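Local coordinates for protein (tenascin) (Gallus gallus, PDB 1QR4) that takes part in adhesion within the extracellular matrix and probably binds heparin and contactin through this pair of fibronectin type III domains, at residues Ile101-Thr107 / Ile176-Thr182; Thr107-Ala111 / Lys153-Gly157. All blocks are in the same frame, centred on the assembly; numbering follows the deposited sequence.

In the fold
Strand 101-104 is the first strand of the second fibronectin type III domain, and its contact with 176-182, at the end of the modelled chain, closes a loop that takes in almost the whole domain: this is contact 1. From Thr107, which the two contacts share, the chain turns into strand 111-115. Contact 2 brings that turn, 107-111, against 153-157, the link between strands 148-151 and 159-168, so its loop nests inside the first. Contact 1 joins edge strands of the two sheets, whereas contact 2 joins two turns at one end of the sandwich. They meet where Leu180 packs on Ala111 and Thr182 reaches the backbone of 155-157.

Contact 1 (Ile101-Thr107 / Ile176-Thr182); sequences ISFSDIT and ISGILKT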
ATOM      1  N   ILE A 101     -10.542  13.068  -2.423  1.00 54.33           N
ATOM      2  CA  ILE A 101     -10.120  14.441  -2.597  1.00 46.97           C
ATOM      3  C   ILE A 101     -11.343  15.301  -2.920  1.00 56.25           C
ATOM      4  O   ILE A 101     -12.202  14.910  -3.718  1.00 64.45           O
ATOM      5  CB  ILE A 101      -9.036  14.546  -3.684  1.00 28.45           C
ATOM      6  CG1 ILE A 101      -8.495  15.969  -3.758  1.00 27.87           C
ATOM      7  CG2 ILE A 101      -9.563  14.057  -5.017  1.00 51.04           C
ATOM      8  CD1 ILE A 101      -7.346  16.119  -4.734  1.00 48.28           C
ATOM      9  N   SER A 102     -11.471  16.428  -2.228  1.00 53.95           N
ATOM     10  CA  SER A 102     -12.587  17.331  -2.455  1.00 48.17           C
ATOM     11  C   SER A 102     -12.092  18.764  -2.508  1.00 51.55           C
ATOM     12  O   SER A 102     -11.058  19.106  -1.930  1.00 47.84           O
ATOM     13  CB  SER A 102     -13.648  17.170  -1.367  1.00 54.00           C
ATOM     14  OG  SER A 102     -13.159  17.575  -0.106  1.00 76.93           O
ATOM     15  N   PHE A 103     -12.818  19.592  -3.246  1.00 58.01           N
ATOM     16  CA  PHE A 103     -12.464  20.993  -3.392  1.00 52.10           C
ATOM     17  C   PHE A 103     -13.598  21.888  -2.905  1.00 69.09           C
ATOM     18  O   PHE A 103     -14.782  21.526  -2.998  1.00 72.37           O
ATOM     19  CB  PHE A 103     -12.136  21.289  -4.846  1.00 40.72           C
ATOM     20  CG  PHE A 103     -11.050  20.442  -5.380  1.00 40.37           C
ATOM     21  CD1 PHE A 103      -9.758  20.575  -4.895  1.00 42.88           C
ATOM     22  CD2 PHE A 103     -11.312  19.484  -6.348  1.00 45.23           C
ATOM     23  CE1 PHE A 103      -8.732  19.763  -5.368  1.00 36.03           C
ATOM     24  CE2 PHE A 103     -10.295  18.661  -6.826  1.00 52.46           C
ATOM     25  CZ  PHE A 103      -9.000  18.802  -6.334  1.00 31.03           C
ATOM     26  N   SER A 104     -13.216  23.035  -2.346  1.00 62.30           N
ATOM     27  CA  SER A 104     -14.163  24.016  -1.826  1.00 66.84           C
ATOM     28  C   SER A 104     -13.496  25.390  -1.762  1.00 63.19           C
ATOM     29  O   SER A 104     -12.294  25.515  -2.020  1.00 58.63           O
ATOM     30  CB  SER A 104     -14.646  23.619  -0.428  1.00 70.88           C
ATOM     31  OG  SER A 104     -13.638  23.842   0.544  1.00 81.55           O
ATOM     32  N   ASP A 105     -14.294  26.410  -1.443  1.00 62.20           N
ATOM     33  CA  ASP A 105     -13.832  27.787  -1.321  1.00 43.98           C
ATOM     34  C   ASP A 105     -12.987  28.164  -2.521  1.00 45.97           C
ATOM     35  O   ASP A 105     -11.932  28.801  -2.381  1.00 34.11           O
ATOM     36  CB  ASP A 105     -13.015  27.969  -0.042  1.00 28.18           C
ATOM     37  CG  ASP A 105     -13.700  27.387   1.187  1.00 59.81           C
ATOM     38  OD1 ASP A 105     -14.734  26.693   1.058  1.00 65.99           O
ATOM     39  OD2 ASP A 105     -13.183  27.619   2.301  1.00 83.64           O
ATOM     40  N   ILE A 106     -13.442  27.748  -3.701  1.00 37.57           N
ATOM     41  CA  ILE A 106     -12.717  28.044  -4.930  1.00 44.93           C
ATOM     42  C   ILE A 106     -12.743  29.536  -5.146  1.00 48.44           C
ATOM     43  O   ILE A 106     -13.609  30.225  -4.601  1.00 65.57           O
ATOM     44  CB  ILE A 106     -13.343  27.375  -6.156  1.00 45.10           C
ATOM     45  CG1 ILE A 106     -13.678  25.911  -5.850  1.00 60.62           C
ATOM     46  CG2 ILE A 106     -12.378  27.459  -7.338  1.00 44.49           C
ATOM     47  CD1 ILE A 106     -12.499  25.083  -5.403  1.00 55.36           C
ATOM     48  N   THR A 107     -11.796  30.035  -5.932  1.00 48.29           N
ATOM     49  CA  THR A 107     -11.703  31.460  -6.209  1.00 47.90           C
ATOM     50  C   THR A 107     -10.897  31.634  -7.470  1.00 57.94           C
ATOM     51  O   THR A 107     -10.549  30.663  -8.136  1.00 69.14           O
ATOM     52  CB  THR A 107     -11.006  32.210  -5.039  1.00 47.78           C
ATOM     53  OG1 THR A 107     -11.743  31.985  -3.833  1.00 49.52           O
ATOM     54  CG2 THR A 107     -10.946  33.719  -5.280  1.00 71.34           C
ATOM     55  N   ILE A 176      -3.950   9.883  -4.783  1.00 41.77           N
ATOM     56  CA  ILE A 176      -5.335   9.995  -5.239  1.00 38.80           C
ATOM     57  C   ILE A 176      -5.309  11.360  -5.901  1.00 40.77           C
ATOM     58  O   ILE A 176      -4.488  12.208  -5.541  1.00 48.63           O
ATOM     59  CB  ILE A 176      -6.340  10.066  -4.089  1.00 34.21           C
ATOM     60  CG1 ILE A 176      -5.948  11.181  -3.129  1.00 32.60           C
ATOM     61  CG2 ILE A 176      -6.433   8.744  -3.386  1.00 45.54           C
ATOM     62  CD1 ILE A 176      -6.942  11.391  -2.040  1.00 41.19           C
ATOM     63  N   SER A 177      -6.158  11.586  -6.887  1.00 42.42           N
ATOM     64  CA  SER A 177      -6.143  12.896  -7.490  1.00 41.08           C
ATOM     65  C   SER A 177      -7.503  13.390  -7.904  1.00 38.08           C
ATOM     66  O   SER A 177      -8.479  12.650  -7.906  1.00 37.62           O
ATOM     67  CB  SER A 177      -5.172  12.943  -8.661  1.00 28.34           C
ATOM     68  OG  SER A 177      -5.641  12.159  -9.734  1.00 60.74           O
ATOM     69  N   GLY A 178      -7.554  14.676  -8.212  1.00 40.34           N
ATOM     70  CA  GLY A 178      -8.779  15.294  -8.652  1.00 39.62           C
ATOM     71  C   GLY A 178      -8.420  16.506  -9.477  1.00 32.72           C
ATOM     72  O   GLY A 178      -7.272  16.955  -9.471  1.00 41.65           O
ATOM     73  N   ILE A 179      -9.388  17.000 -10.239  1.00 41.94           N
ATOM     74  CA  ILE A 179      -9.180  18.188 -11.062  1.00 34.41           C
ATOM     75  C   ILE A 179      -9.670  19.405 -10.291  1.00 28.48           C
ATOM     76  O   ILE A 179     -10.746  19.377  -9.687  1.00 31.56           O
ATOM     77  CB  ILE A 179      -9.988  18.143 -12.376  1.00 36.40           C
ATOM     78  CG1 ILE A 179      -9.630  16.901 -13.212  1.00 24.93           C
ATOM     79  CG2 ILE A 179      -9.754  19.438 -13.150  1.00 40.11           C
ATOM     80  CD1 ILE A 179      -8.483  17.099 -14.200  1.00 18.66           C
ATOM     81  N   LEU A 180      -8.861  20.455 -10.280  1.00 24.32           N
ATOM     82  CA  LEU A 180      -9.245  21.685  -9.614  1.00 31.14           C
ATOM     83  C   LEU A 180      -9.418  22.767 -10.670  1.00 40.92           C
ATOM     84  O   LEU A 180      -8.470  23.096 -11.392  1.00 40.03           O
ATOM     85  CB  LEU A 180      -8.192  22.132  -8.611  1.00 33.97           C
ATOM     86  CG  LEU A 180      -8.572  23.468  -7.969  1.00 30.32           C
ATOM     87  CD1 LEU A 180      -9.856  23.305  -7.159  1.00 32.16           C
ATOM     88  CD2 LEU A 180      -7.435  23.975  -7.106  1.00 41.38           C
ATOM     89  N   LYS A 181     -10.634  23.306 -10.745  1.00 55.27           N
ATOM     90  CA  LYS A 181     -11.002  24.356 -11.687  1.00 43.85           C
ATOM     91  C   LYS A 181     -11.047  25.700 -10.977  1.00 49.15           C
ATOM     92  O   LYS A 181     -11.930  25.941 -10.149  1.00 47.91           O
ATOM     93  CB  LYS A 181     -12.372  24.051 -12.303  1.00 58.48           C
ATOM     94  CG  LYS A 181     -13.269  23.090 -11.507  1.00 80.76           C
ATOM     95  CD  LYS A 181     -13.716  23.637 -10.152  1.00 77.70           C
ATOM     96  CE  LYS A 181     -14.460  22.567  -9.343  1.00 85.19           C
ATOM     97  NZ  LYS A 181     -13.632  21.359  -9.045  1.00 51.96           N
ATOM     98  N   THR A 182     -10.095  26.569 -11.313  1.00 47.85           N
ATOM     99  CA  THR A 182      -9.985  27.907 -10.715  1.00 62.60           C
ATOM    100  C   THR A 182     -11.149  28.853 -11.028  1.00 70.13           C
ATOM    101  O   THR A 182     -11.322  29.229 -12.212  1.00 68.92           O
ATOM    102  CB  THR A 182      -8.648  28.607 -11.111  1.00 63.53           C
ATOM    103  OG1 THR A 182      -8.306  28.293 -12.469  1.00 53.67           O
ATOM    104  CG2 THR A 182      -7.522  28.182 -10.188  1.00 70.53           C
TER
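Phe103 and Leu180 make the heart of this contact. Leu180 CD1 lies over one face of the Phe103 ring, 3.9 Å from its centroid and 29° off the normal, a CH-pi contact. Phe103 holds CG anti to its carbonyl carbon (chi1 -57°), which brings the ring across to strand 176-181; there CE2 comes within 3.9 Å of Gly178 C at the ring edge. Leu180 CD1 also serves Ile106, whose CD1 sits 3.6 Å from it as the two side chains slide past each other in opposite directions. At the other end Ile101 points its branches at the backbone: CG2 toward Ser177 O, and CD1 3.8 Å from Gly178 N. Ile176 CD1 closes this end, 4.1 Å from Ile101 CB.

The packing is looser along the solvent side. Lys181, bent at chi2 and chi4, crosses the phenyl ring obliquely with NZ 4.0 Å from Phe103 CD2, while Ser177 and Ile179 turn their CB atoms away. Thr182 turns its CB away overall yet still meets Thr107, its C 3.5 Å from Thr107 O; OG1 is hydrogen-bonded to Val158 O and Val155 O.

These are edge strands of the two sheets of a fibronectin type III sandwich, their axes 25° from parallel and 7.0 Å apart at closest approach. Each bonds through its backbone to its own sheet, 101-104 to strand 111-115 and 176-181 to strand 159-168. Replacing Phe103 by an alanine would probably leave Leu180 CD1 without the ring it rests on and open a gap beside Gly178. With no hydrogen bonds between them, these two segments rely mainly on apolar packing, backbone oxygens lying against side-chain carbons, so the fit probably depends on shape more than on bond direction.

Contact 2 (Thr107-Ala111 / Lys153-Gly157); sequences TENSA and KLVPG
The flat amide of Asn109 and the puckered ring of Pro156 each have a backbone carbonyl oxygen of the facing segment over one side. Leu154 O stands above the amide plane, 3.3 Å from Asn109 CG; ND2 is near it too, but the oxygen lies over the group and the angle is too poor for a hydrogen bond. On that same side of the amide, beyond OD1, Pro156 CG is 3.9 Å from Asn109 OD1. The pyrrolidine ring takes Glu108 O over one side, with all five ring atoms close to that oxygen, while Glu108 CB reaches Pro156 CG at 4.2 Å. The amide is put over Leu154 O by an Asn109 chi1 of -77°, which sets CG beside the backbone N and anti to the carbonyl carbon.

The hydrogen bond across the contact is a backbone one: Leu154 N donates to Asn109 O at 2.9 Å, with 151° at the hydrogen. Alongside it, Asn109 CA makes a CA-H...O contact with Leu154 O, the carbon and oxygen 3.1 Å apart.

Residues 154-157 begin the Leu-x-Pro-Gly-x-x-Tyr sequence of the tyrosine corner familiar from fibronectin type III domains. Tyr160 OH is hydrogen-bonded to Val155 N, tying the turn back to the start of strand 159-168, and Gly157 supplies a positive phi of 50°.

Below the polar layer the contact becomes apolar and buried. Leu154 CD2 approaches Ala111 CB at 4.3 Å, and both residues pack on Leu180 of strand 171-181. Outward, Glu108, Asn109 and Pro156 are exposed, and Lys153 turns its CB away from the 107-111 turn.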
ATOM      1  N   THR A 107     -11.796  30.035  -5.932  1.00 48.29           N
ATOM      2  CA  THR A 107     -11.703  31.460  -6.209  1.00 47.90           C
ATOM      3  C   THR A 107     -10.897  31.634  -7.470  1.00 57.94           C
ATOM      4  O   THR A 107     -10.549  30.663  -8.136  1.00 69.14           O
ATOM      5  CB  THR A 107     -11.006  32.210  -5.039  1.00 47.78           C
ATOM      6  OG1 THR A 107     -11.743  31.985  -3.833  1.00 49.52           O
ATOM      7  CG2 THR A 107     -10.946  33.719  -5.280  1.00 71.34           C
ATOM      8  N   GLU A 108     -10.645  32.885  -7.817  1.00 66.74           N
ATOM      9  CA  GLU A 108      -9.869  33.212  -8.984  1.00 81.88           C
ATOM     10  C   GLU A 108      -8.394  32.890  -8.688  1.00 85.31           C
ATOM     11  O   GLU A 108      -7.629  32.598  -9.609  1.00 78.43           O
ATOM     12  CB  GLU A 108     -10.070  34.703  -9.342  1.00 90.21           C
ATOM     13  CG  GLU A 108     -11.548  35.185  -9.296  1.00 94.39           C
ATOM     14  CD  GLU A 108     -12.005  35.952 -10.551  1.00 99.92           C
ATOM     15  OE1 GLU A 108     -11.316  36.906 -10.968  1.00 99.93           O
ATOM     16  OE2 GLU A 108     -13.070  35.610 -11.112  1.00 89.31           O
ATOM     17  N   ASN A 109      -8.034  32.834  -7.398  1.00 82.76           N
ATOM     18  CA  ASN A 109      -6.646  32.571  -6.983  1.00 82.80           C
ATOM     19  C   ASN A 109      -6.359  31.570  -5.860  1.00 71.83           C
ATOM     20  O   ASN A 109      -5.191  31.293  -5.567  1.00 58.04           O
ATOM     21  CB  ASN A 109      -5.952  33.891  -6.632  1.00 78.60           C
ATOM     22  CG  ASN A 109      -5.546  34.675  -7.857  1.00 88.01           C
ATOM     23  OD1 ASN A 109      -6.374  35.310  -8.508  1.00 67.45           O
ATOM     24  ND2 ASN A 109      -4.264  34.619  -8.191  1.00 83.38           N
ATOM     25  N   SER A 110      -7.394  31.014  -5.241  1.00 61.63           N
ATOM     26  CA  SER A 110      -7.163  30.073  -4.152  1.00 62.55           C
ATOM     27  C   SER A 110      -8.262  29.039  -3.955  1.00 63.92           C
ATOM     28  O   SER A 110      -9.441  29.316  -4.188  1.00 66.40           O
ATOM     29  CB  SER A 110      -6.979  30.837  -2.851  1.00 78.63           C
ATOM     30  OG  SER A 110      -8.156  31.564  -2.545  1.00 88.12           O
ATOM     31  N   ALA A 111      -7.868  27.869  -3.450  1.00 54.35           N
ATOM     32  CA  ALA A 111      -8.812  26.785  -3.206  1.00 47.58           C
ATOM     33  C   ALA A 111      -8.432  25.943  -2.005  1.00 47.60           C
ATOM     34  O   ALA A 111      -7.255  25.701  -1.739  1.00 55.94           O
ATOM     35  CB  ALA A 111      -8.935  25.901  -4.435  1.00 54.62           C
ATOM     36  N   LYS A 153      -1.824  31.454  -4.977  1.00 57.77           N
ATOM     37  CA  LYS A 153      -1.117  31.811  -6.207  1.00 66.61           C
ATOM     38  C   LYS A 153      -1.662  31.042  -7.409  1.00 56.64           C
ATOM     39  O   LYS A 153      -0.952  30.811  -8.390  1.00 48.30           O
ATOM     40  CB  LYS A 153       0.390  31.575  -6.088  1.00 76.17           C
ATOM     41  CG  LYS A 153       1.163  32.705  -5.442  1.00 84.98           C
ATOM     42  CD  LYS A 153       2.639  32.627  -5.837  1.00 79.89           C
ATOM     43  CE  LYS A 153       3.475  33.682  -5.129  1.00 86.18           C
ATOM     44  NZ  LYS A 153       3.445  33.483  -3.652  1.00 90.03           N
ATOM     45  N   LEU A 154      -2.928  30.649  -7.323  1.00 48.59           N
ATOM     46  CA  LEU A 154      -3.570  29.923  -8.404  1.00 52.16           C
ATOM     47  C   LEU A 154      -4.047  30.836  -9.545  1.00 58.74           C
ATOM     48  O   LEU A 154      -4.754  31.832  -9.321  1.00 58.97           O
ATOM     49  CB  LEU A 154      -4.733  29.107  -7.850  1.00 38.27           C
ATOM     50  CG  LEU A 154      -4.427  27.643  -7.562  1.00 35.02           C
ATOM     51  CD1 LEU A 154      -3.022  27.464  -7.005  1.00 33.49           C
ATOM     52  CD2 LEU A 154      -5.480  27.101  -6.616  1.00 25.40           C
ATOM     53  N   VAL A 155      -3.621  30.507 -10.765  1.00 63.47           N
ATOM     54  CA  VAL A 155      -4.004  31.255 -11.961  1.00 58.93           C
ATOM     55  C   VAL A 155      -5.499  31.101 -12.222  1.00 62.15           C
ATOM     56  O   VAL A 155      -6.041  30.002 -12.149  1.00 53.01           O
ATOM     57  CB  VAL A 155      -3.231  30.757 -13.193  1.00 58.51           C
ATOM     58  CG1 VAL A 155      -3.867  31.287 -14.481  1.00 64.27           C
ATOM     59  CG2 VAL A 155      -1.781  31.196 -13.096  1.00 55.74           C
ATOM     60  N   PRO A 156      -6.190  32.212 -12.515  1.00 71.95           N
ATOM     61  CA  PRO A 156      -7.627  32.143 -12.778  1.00 82.61           C
ATOM     62  C   PRO A 156      -7.906  31.326 -14.034  1.00 87.80           C
ATOM     63  O   PRO A 156      -7.099  31.313 -14.971  1.00 86.69           O
ATOM     64  CB  PRO A 156      -8.009  33.611 -12.983  1.00 87.38           C
ATOM     65  CG  PRO A 156      -6.974  34.358 -12.206  1.00 89.86           C
ATOM     66  CD  PRO A 156      -5.721  33.607 -12.559  1.00 73.89           C
ATOM     67  N   GLY A 157      -9.028  30.611 -14.015  1.00 80.75           N
ATOM     68  CA  GLY A 157      -9.430  29.805 -15.149  1.00 71.64           C
ATOM     69  C   GLY A 157      -8.376  28.880 -15.722  1.00 65.45           C
ATOM     70  O   GLY A 157      -7.682  29.214 -16.688  1.00 78.72           O
TER